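Uncharacterized protein (Bacillus thuringiensis serovar kurstaki, PDB 4XE7) probably polymerises as an actin-like ATPase of the ParM type, forming bacterial cytoskeletal filaments that segregate plasmid DNA. Local coordinates at residues 208-213 with 222-227; 382-385 with 389-392; 115-120 with 124-129; 14-17 with 22-25. All blocks are in the same frame, centred on the assembly; numbering follows the deposited sequence.

How the contacts relate
All four contacts follow one another along the chain without nesting or crossing. Contact 4 comes first, where strands 13-17 and 21-27 pair as the first hairpin of the N-terminal sheet. Contact 3 then closes the loop entering helix 123-140 and lies directly against contact 4: Thr17 meets Lys117, Phe118 and His126, and Ala22 meets Pro129. Further on, contact 1 brings the loop after strand 217-220 back to the end of helix 205-210. Contact 2 closes the crossover into strand 390-391 of the second sheet, where Ile391 packs on Ile209 and Met224 of contact 1. Contacts 2 and 3 lie farthest apart, centres about 38 Å from each other.

Contact 1 (208-213 with 222-227); sequences AILFDI and EGMDAE
The flat group met in this contact is the peptide following Met224: Leu210 CD2 comes in from well above its plane, 3.5 Å from Met224 O. Two other planar groups point elsewhere, the Phe211 ring packing on Ile218 and Glu220 and the Asp212 carboxylate forming a salt bridge with Arg405. The same CD2 branch of Leu210 touches the terminal methyl CE of Met224 at 3.6 Å. Met224 CG is anti to its backbone N (chi1 -170°), and a bend at chi3 brings CE round toward the leucine fork. Helix 205-210 runs straight into strand 211-214, which pairs with strand 217-220 as a hairpin; a backbone hydrogen bond between Leu210 and Val221 continues that pairing back to the helix end. The returning loop then lays Met224 and Ala226 over the leucine. Ala226 CB meets both branches, lying 3.7 Å from Leu210 CD2 and 3.9 Å from Leu210 CD1. Ile209 reaches Met224 more loosely, through CG2 at 4.5 Å from SD. Behind them, Ile209 and Met224 both rest on Ile368 of strand 366-370.

Contact 2 (382-385 with 389-392); sequences RDLK and GFIL
Lys385 and Phe390 bring the two backbones closest, their CA atoms 5.5 Å apart, at the end of a helical turn closed by the bond from Lys385 N to Arg382 O. Leu384 CB stands almost exactly over the centre of the Phe390 ring, 3.5 Å from its centroid and 9° off the normal, a CH-pi contact. One methyl of the leucine extends the cover: Leu384 CD1 lies 3.7 Å from Phe390 CE2 and equally far from CZ. The ring is brought against the turn because its CG is anti to the backbone N (chi1 -175°). The closeness of the backbones themselves sets Phe390 CB 3.3 Å from Leu384 O. The stretch belongs to a beta-alpha-beta crossover, in which the chain leaves strand 366-370, passes through helices 372-376 and 378-381, and returns as the short parallel strand 390-391 at the margin of the five-stranded sheet. Trp359 of helix 337-362 and Val369 also pack against Phe390. Two residues on, Leu392 CD1 reaches the start of the turn, 3.7 Å from Arg382 CA, while the guanidinium of the extended arginine leads away. Lys385 crosses Leu392 at about a right angle, its CG 4.2 Å from Leu392 CB. A water lies 2.7 Å from both Lys385 O and Phe390 O and could link them, though it has other acceptors in reach.

Contact 3 (115-120 with 124-129); sequences EDKFSQ and KLHLIP
Lys117 lies across the face of the His126 imidazole, the two side chains crossing at about a right angle. Lys117 CG takes the position above the ring, 3.8 Å from its centroid and 14° off the normal, in a CH-pi contact displaced toward the NE2 and CE1 side. Along another part of the ring, His126 CD2 comes to 3.3 Å from Lys117 O. The histidine is presented this way by its first torsion (chi1 -62°), with CG beside the backbone N and anti to the carbonyl carbon. Phe118 approaches obliquely from the same turn, its CE2 3.9 Å from His126 CB and 4.1 Å from Leu127 CD2, while Lys117 CB lies over the rim of one face of the phenyl ring. Asp116 to Ser119 form a type I beta turn, which sets Lys117 and Phe118 together against the first turns of helix 123-140. A water joins the two backbones, donating to Gln120 O and accepting from Lys124 N, and so ties the loop to the beginning of the helix. Lys117 NZ remains 5.4 Å from His126 NE2 and has a weak hydrogen bond to Asn19. Of the lysine side chain, the aliphatic part therefore meets the buried imidazole, the charged end being carried past the ring toward the hairpin turn between strands 13-17 and 21-27.

Contact 4 (14-17 with 22-25); sequences GFDT and AKIS
Lys23 runs beside Asp16, the two side chains pointing the same way from neighbouring strands. It leaves the sheet with CB 4.0 Å from Asp16 OD2. CG is turned beside the backbone N (chi1 -65°), and the extended chain beyond it brings CD to 3.8 Å from the same Asp16 OD2. The ammonium does not close on the carboxylate: Lys23 NZ stops 5.3 Å from Asp16 OD2. It donates instead to Ala400 O and makes a cation-pi contact with Tyr401, so any attraction to Asp16 is probably only long-range. Asp16 lies against Thr403 and Ser404 of helix 402-418.

Phe15 and Ile24 project to the other side, where Phe15 CE2 touches Ile24 CD1 at 3.6 Å. Their residues form a non-hydrogen-bonded pair, and helix 123-140 covers the phenyl ring through Leu130 and Met134. On both sides of this pair the backbones are bonded reciprocally. Gly14 N donates to Ser25 O at 2.7 Å, and Ser25 N returns a bond to Gly14 O. In the next hydrogen-bonded pair, Lys23 N reaches Asp16 O at 2.9 Å in a nearly straight bond (174°), with Asp16 N bonded to Lys23 O. Phe15 is also backbone-bonded to Ser151, so strand 13-17 lies between strands 21-27 and 145-154. Antiparallel pairing of this kind, continued from strand 21-27 into strand 33-45, makes the N-terminal beta meander of the actin-like fold; in relatives its first hairpin turn borders the nucleotide phosphates, and this structure is the apo form.

Contact 1 (208-213 with 222-227)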
# COMPACT_ATOMS: atom_id res chain seq x y z
N ALA A 208 -0.24 -1.59 13.48
CA ALA A 208 0.34 -0.48 12.72
C ALA A 208 -0.32 0.84 13.09
O ALA A 208 0.23 1.91 12.82
CB ALA A 208 0.23 -0.72 11.23
N ILE A 209 -1.50 0.77 13.70
CA ILE A 209 -2.14 1.97 14.21
C ILE A 209 -1.55 2.32 15.57
O ILE A 209 -1.30 3.49 15.87
CB ILE A 209 -3.66 1.78 14.26
CG1 ILE A 209 -4.19 1.77 12.82
CG2 ILE A 209 -4.31 2.88 15.09
CD1 ILE A 209 -5.51 1.07 12.65
N LEU A 210 -1.30 1.30 16.37
CA LEU A 210 -0.79 1.50 17.73
C LEU A 210 0.71 1.79 17.80
O LEU A 210 1.15 2.52 18.68
CB LEU A 210 -1.08 0.28 18.60
CG LEU A 210 -2.53 -0.05 18.96
CD1 LEU A 210 -2.54 -1.41 19.63
CD2 LEU A 210 -3.11 1.00 19.88
N PHE A 211 1.49 1.19 16.90
CA PHE A 211 2.95 1.31 17.02
C PHE A 211 3.62 1.77 15.73
O PHE A 211 3.10 1.57 14.63
CB PHE A 211 3.54 -0.04 17.47
CG PHE A 211 3.03 -0.49 18.82
CD1 PHE A 211 3.60 -0.01 19.99
CD2 PHE A 211 1.97 -1.37 18.92
CE1 PHE A 211 3.13 -0.41 21.23
CE2 PHE A 211 1.49 -1.77 20.16
CZ PHE A 211 2.07 -1.29 21.32
N ASP A 212 4.78 2.40 15.89
CA ASP A 212 5.63 2.78 14.77
C ASP A 212 7.06 2.33 15.12
O ASP A 212 7.33 2.01 16.28
CB ASP A 212 5.54 4.30 14.51
CG ASP A 212 6.15 4.72 13.17
OD1 ASP A 212 6.57 3.86 12.37
OD2 ASP A 212 6.19 5.95 12.91
N ILE A 213 7.96 2.28 14.14
CA ILE A 213 9.37 2.00 14.41
C ILE A 213 10.19 3.16 13.87
O ILE A 213 10.19 3.43 12.67
CB ILE A 213 9.85 0.68 13.78
CG1 ILE A 213 8.92 -0.48 14.15
CG2 ILE A 213 11.30 0.38 14.18
CD1 ILE A 213 9.29 -1.81 13.44
N GLU A 222 0.51 7.98 19.47
CA GLU A 222 -0.57 8.57 20.26
C GLU A 222 -1.83 8.63 19.42
O GLU A 222 -1.78 9.03 18.26
CB GLU A 222 -0.18 9.96 20.77
CG GLU A 222 -0.39 10.12 22.26
CD GLU A 222 0.47 9.17 23.08
OE1 GLU A 222 1.66 9.50 23.31
OE2 GLU A 222 -0.03 8.09 23.47
N GLY A 223 -2.95 8.20 19.99
CA GLY A 223 -4.20 8.20 19.27
C GLY A 223 -5.20 7.19 19.77
O GLY A 223 -6.36 7.52 20.01
N MET A 224 -4.76 5.95 19.95
CA MET A 224 -5.67 4.91 20.41
C MET A 224 -5.18 4.27 21.70
O MET A 224 -4.04 3.80 21.79
CB MET A 224 -5.84 3.83 19.34
CG MET A 224 -6.95 2.84 19.64
SD MET A 224 -7.30 1.75 18.25
CE MET A 224 -6.42 0.26 18.72
N ASP A 225 -6.05 4.26 22.71
CA ASP A 225 -5.74 3.63 23.98
C ASP A 225 -6.36 2.23 24.02
O ASP A 225 -7.53 2.07 24.35
CB ASP A 225 -6.25 4.48 25.15
CG ASP A 225 -5.53 5.81 25.25
OD1 ASP A 225 -6.19 6.81 25.60
OD2 ASP A 225 -4.31 5.86 24.97
N ALA A 226 -5.54 1.24 23.69
CA ALA A 226 -6.01 -0.12 23.46
C ALA A 226 -6.12 -0.93 24.74
O ALA A 226 -5.18 -0.98 25.54
CB ALA A 226 -5.08 -0.83 22.48
N GLU A 227 -7.27 -1.57 24.92
CA GLU A 227 -7.42 -2.59 25.95
C GLU A 227 -7.53 -3.94 25.25
O GLU A 227 -8.18 -4.06 24.21
CB GLU A 227 -8.65 -2.34 26.83
CG GLU A 227 -8.45 -1.28 27.90
CD GLU A 227 -8.32 0.12 27.34
OE1 GLU A 227 -9.17 0.53 26.52
OE2 GLU A 227 -7.35 0.82 27.70

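Contact 2 (382-385 with 389-392)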
# COMPACT_ATOMS: atom_id res chain seq x y z
N ARG A 382 -12.11 14.48 11.03
CA ARG A 382 -11.41 14.68 12.31
C ARG A 382 -12.34 15.15 13.44
O ARG A 382 -12.03 14.96 14.60
CB ARG A 382 -10.26 15.67 12.15
CG ARG A 382 -10.71 17.05 11.85
CD ARG A 382 -9.55 17.97 11.72
NE ARG A 382 -9.98 19.30 11.33
CZ ARG A 382 -9.15 20.31 11.13
NH1 ARG A 382 -7.85 20.11 11.29
NH2 ARG A 382 -9.61 21.50 10.79
N ASP A 383 -13.47 15.76 13.09
CA ASP A 383 -14.52 16.08 14.07
C ASP A 383 -15.02 14.85 14.83
O ASP A 383 -15.42 14.95 16.00
CB ASP A 383 -15.72 16.74 13.39
CG ASP A 383 -15.45 18.17 12.95
OD1 ASP A 383 -14.39 18.73 13.30
OD2 ASP A 383 -16.32 18.74 12.25
N LEU A 384 -15.03 13.68 14.19
CA LEU A 384 -15.55 12.48 14.86
C LEU A 384 -14.65 12.03 15.99
O LEU A 384 -15.05 11.21 16.83
CB LEU A 384 -15.74 11.34 13.87
CG LEU A 384 -16.81 11.61 12.82
CD1 LEU A 384 -16.76 10.51 11.79
CD2 LEU A 384 -18.16 11.67 13.48
N LYS A 385 -13.43 12.56 16.04
CA LYS A 385 -12.52 12.25 17.14
C LYS A 385 -13.10 12.64 18.50
O LYS A 385 -12.64 12.16 19.53
CB LYS A 385 -11.17 12.93 16.95
CG LYS A 385 -10.31 12.33 15.86
CD LYS A 385 -8.84 12.44 16.18
CE LYS A 385 -8.22 13.67 15.58
NZ LYS A 385 -6.74 13.65 15.79
N GLY A 389 -13.76 6.45 21.49
CA GLY A 389 -13.70 5.18 20.80
C GLY A 389 -13.46 5.34 19.30
O GLY A 389 -13.12 4.36 18.63
N PHE A 390 -13.63 6.56 18.77
CA PHE A 390 -13.35 6.83 17.36
C PHE A 390 -11.88 7.14 17.13
O PHE A 390 -11.31 8.03 17.76
CB PHE A 390 -14.20 7.98 16.82
CG PHE A 390 -14.03 8.21 15.34
CD1 PHE A 390 -13.05 9.08 14.85
CD2 PHE A 390 -14.85 7.55 14.43
CE1 PHE A 390 -12.89 9.28 13.48
CE2 PHE A 390 -14.70 7.75 13.06
CZ PHE A 390 -13.71 8.62 12.59
N ILE A 391 -11.27 6.41 16.20
CA ILE A 391 -9.84 6.54 15.96
C ILE A 391 -9.55 6.97 14.53
O ILE A 391 -9.90 6.27 13.57
CB ILE A 391 -9.11 5.21 16.24
CG1 ILE A 391 -9.40 4.71 17.66
CG2 ILE A 391 -7.63 5.38 16.01
CD1 ILE A 391 -9.09 5.72 18.73
N LEU A 392 -8.91 8.12 14.40
CA LEU A 392 -8.36 8.55 13.12
C LEU A 392 -6.86 8.51 13.33
O LEU A 392 -6.32 9.38 14.00
CB LEU A 392 -8.86 9.95 12.75
CG LEU A 392 -8.87 10.40 11.28
CD1 LEU A 392 -9.58 11.74 11.14
CD2 LEU A 392 -7.45 10.47 10.74
O HOH W 1 -11.43 9.76 19.82

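Contact 3 (115-120 with 124-129)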
# COMPACT_ATOMS: atom_id res chain seq x y z
N GLU A 115 -9.25 -16.61 -6.53
CA GLU A 115 -8.59 -17.91 -6.57
C GLU A 115 -7.60 -18.12 -5.43
O GLU A 115 -7.34 -17.21 -4.64
CB GLU A 115 -7.84 -18.10 -7.90
CG GLU A 115 -8.73 -18.44 -9.09
CD GLU A 115 -7.92 -18.75 -10.33
OE1 GLU A 115 -8.51 -19.22 -11.33
OE2 GLU A 115 -6.69 -18.53 -10.31
N ASP A 116 -7.05 -19.33 -5.36
CA ASP A 116 -6.05 -19.70 -4.37
C ASP A 116 -4.66 -19.21 -4.79
O ASP A 116 -4.15 -19.63 -5.82
CB ASP A 116 -6.04 -21.21 -4.18
CG ASP A 116 -5.19 -21.66 -3.02
OD1 ASP A 116 -5.01 -20.85 -2.08
OD2 ASP A 116 -4.69 -22.80 -3.04
N LYS A 117 -4.06 -18.33 -4.00
CA LYS A 117 -2.79 -17.69 -4.36
C LYS A 117 -1.65 -18.69 -4.59
O LYS A 117 -0.85 -18.53 -5.50
CB LYS A 117 -2.36 -16.70 -3.29
CG LYS A 117 -3.04 -15.36 -3.37
CD LYS A 117 -2.50 -14.44 -2.30
CE LYS A 117 -3.07 -13.04 -2.45
NZ LYS A 117 -4.55 -13.06 -2.44
N PHE A 118 -1.58 -19.72 -3.75
CA PHE A 118 -0.39 -20.55 -3.77
C PHE A 118 -0.62 -21.99 -4.24
O PHE A 118 0.16 -22.90 -3.91
CB PHE A 118 0.26 -20.51 -2.39
CG PHE A 118 0.75 -19.14 -2.00
CD1 PHE A 118 0.12 -18.41 -1.01
CD2 PHE A 118 1.82 -18.57 -2.68
CE1 PHE A 118 0.57 -17.14 -0.67
CE2 PHE A 118 2.27 -17.30 -2.35
CZ PHE A 118 1.64 -16.58 -1.35
N SER A 119 -1.66 -22.19 -5.05
CA SER A 119 -1.84 -23.44 -5.79
C SER A 119 -0.71 -23.59 -6.79
O SER A 119 0.01 -22.63 -7.06
CB SER A 119 -3.19 -23.45 -6.52
OG SER A 119 -3.19 -22.53 -7.59
N GLN A 120 -0.54 -24.79 -7.35
CA GLN A 120 0.56 -25.02 -8.27
C GLN A 120 0.44 -24.17 -9.55
O GLN A 120 1.46 -23.78 -10.13
CB GLN A 120 0.66 -26.50 -8.62
CG GLN A 120 1.14 -27.35 -7.45
CD GLN A 120 2.40 -28.14 -7.77
OE1 GLN A 120 3.49 -27.82 -7.26
NE2 GLN A 120 2.27 -29.17 -8.59
N LYS A 124 3.50 -19.11 -8.83
CA LYS A 124 4.58 -18.32 -9.39
C LYS A 124 4.15 -16.85 -9.57
O LYS A 124 4.98 -15.95 -9.44
CB LYS A 124 5.08 -18.91 -10.71
CG LYS A 124 4.34 -18.52 -11.97
CD LYS A 124 4.99 -19.21 -13.19
CE LYS A 124 4.24 -18.90 -14.47
NZ LYS A 124 2.82 -19.36 -14.43
N LEU A 125 2.87 -16.59 -9.83
CA LEU A 125 2.37 -15.21 -9.92
C LEU A 125 2.68 -14.40 -8.67
O LEU A 125 2.91 -13.19 -8.74
CB LEU A 125 0.85 -15.18 -10.14
CG LEU A 125 0.23 -15.85 -11.35
CD1 LEU A 125 -1.30 -15.77 -11.29
CD2 LEU A 125 0.76 -15.22 -12.64
N HIS A 126 2.66 -15.06 -7.51
CA HIS A 126 2.79 -14.36 -6.24
C HIS A 126 4.17 -14.51 -5.63
O HIS A 126 4.64 -13.61 -4.96
CB HIS A 126 1.70 -14.86 -5.28
CG HIS A 126 0.31 -14.57 -5.77
ND1 HIS A 126 -0.26 -13.32 -5.67
CD2 HIS A 126 -0.57 -15.34 -6.44
CE1 HIS A 126 -1.46 -13.35 -6.23
NE2 HIS A 126 -1.67 -14.56 -6.71
N LEU A 127 4.84 -15.64 -5.89
CA LEU A 127 6.20 -15.82 -5.37
C LEU A 127 7.22 -14.92 -6.05
O LEU A 127 8.10 -14.34 -5.38
CB LEU A 127 6.64 -17.27 -5.50
CG LEU A 127 5.91 -18.26 -4.59
CD1 LEU A 127 6.30 -19.69 -4.95
CD2 LEU A 127 6.20 -17.97 -3.13
N ILE A 128 7.11 -14.78 -7.36
CA ILE A 128 8.10 -13.99 -8.09
C ILE A 128 8.10 -12.52 -7.62
O ILE A 128 9.16 -11.98 -7.32
CB ILE A 128 7.89 -14.12 -9.61
CG1 ILE A 128 8.37 -15.52 -10.06
CG2 ILE A 128 8.65 -13.02 -10.34
CD1 ILE A 128 8.07 -15.90 -11.51
N PRO A 129 6.92 -11.88 -7.52
CA PRO A 129 6.96 -10.52 -6.96
C PRO A 129 7.38 -10.46 -5.49
O PRO A 129 8.04 -9.50 -5.10
CB PRO A 129 5.52 -10.03 -7.13
CG PRO A 129 5.02 -10.83 -8.31
CD PRO A 129 5.60 -12.18 -8.09
O HOH W 2 2.97 -21.47 -10.48

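Contact 4 (14-17 with 22-25)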
# COMPACT_ATOMS: atom_id res chain seq x y z
N GLY A 14 8.06 -7.04 6.56
CA GLY A 14 6.70 -7.53 6.68
C GLY A 14 6.22 -7.69 5.26
O GLY A 14 6.42 -6.80 4.44
N PHE A 15 5.60 -8.82 4.95
CA PHE A 15 5.32 -9.15 3.56
C PHE A 15 3.84 -9.39 3.36
O PHE A 15 3.26 -10.35 3.86
CB PHE A 15 6.15 -10.36 3.13
CG PHE A 15 7.61 -10.20 3.43
CD1 PHE A 15 8.14 -10.69 4.62
CD2 PHE A 15 8.44 -9.51 2.57
CE1 PHE A 15 9.47 -10.53 4.93
CE2 PHE A 15 9.79 -9.33 2.86
CZ PHE A 15 10.31 -9.84 4.05
N ASP A 16 3.24 -8.46 2.62
CA ASP A 16 1.82 -8.44 2.38
C ASP A 16 1.55 -8.84 0.93
O ASP A 16 1.72 -8.06 -0.00
CB ASP A 16 1.26 -7.05 2.70
CG ASP A 16 -0.18 -6.88 2.26
OD1 ASP A 16 -0.91 -7.89 2.15
OD2 ASP A 16 -0.58 -5.71 2.04
N THR A 17 1.12 -10.08 0.76
CA THR A 17 0.81 -10.64 -0.55
C THR A 17 -0.66 -10.42 -0.91
O THR A 17 -1.53 -11.18 -0.48
CB THR A 17 1.12 -12.16 -0.57
OG1 THR A 17 2.50 -12.36 -0.25
CG2 THR A 17 0.81 -12.76 -1.92
N ALA A 22 2.14 -6.76 -4.55
CA ALA A 22 2.99 -7.29 -3.52
C ALA A 22 3.46 -6.07 -2.74
O ALA A 22 4.04 -5.16 -3.32
CB ALA A 22 4.17 -8.06 -4.11
N LYS A 23 3.20 -6.02 -1.45
CA LYS A 23 3.69 -4.89 -0.67
C LYS A 23 4.71 -5.36 0.34
O LYS A 23 4.62 -6.47 0.84
CB LYS A 23 2.55 -4.15 0.03
CG LYS A 23 1.59 -3.49 -0.93
CD LYS A 23 0.44 -2.85 -0.20
CE LYS A 23 -0.21 -1.76 -1.05
NZ LYS A 23 -1.30 -1.05 -0.33
N ILE A 24 5.70 -4.52 0.61
CA ILE A 24 6.69 -4.80 1.64
C ILE A 24 6.88 -3.58 2.52
O ILE A 24 6.85 -2.45 2.05
CB ILE A 24 8.05 -5.22 1.03
CG1 ILE A 24 9.07 -5.57 2.11
CG2 ILE A 24 8.63 -4.10 0.16
CD1 ILE A 24 10.46 -6.03 1.50
N SER A 25 7.07 -3.82 3.81
CA SER A 25 7.58 -2.81 4.72
C SER A 25 8.83 -3.38 5.40
O SER A 25 8.79 -4.50 5.91
CB SER A 25 6.53 -2.41 5.75
OG SER A 25 5.50 -1.64 5.16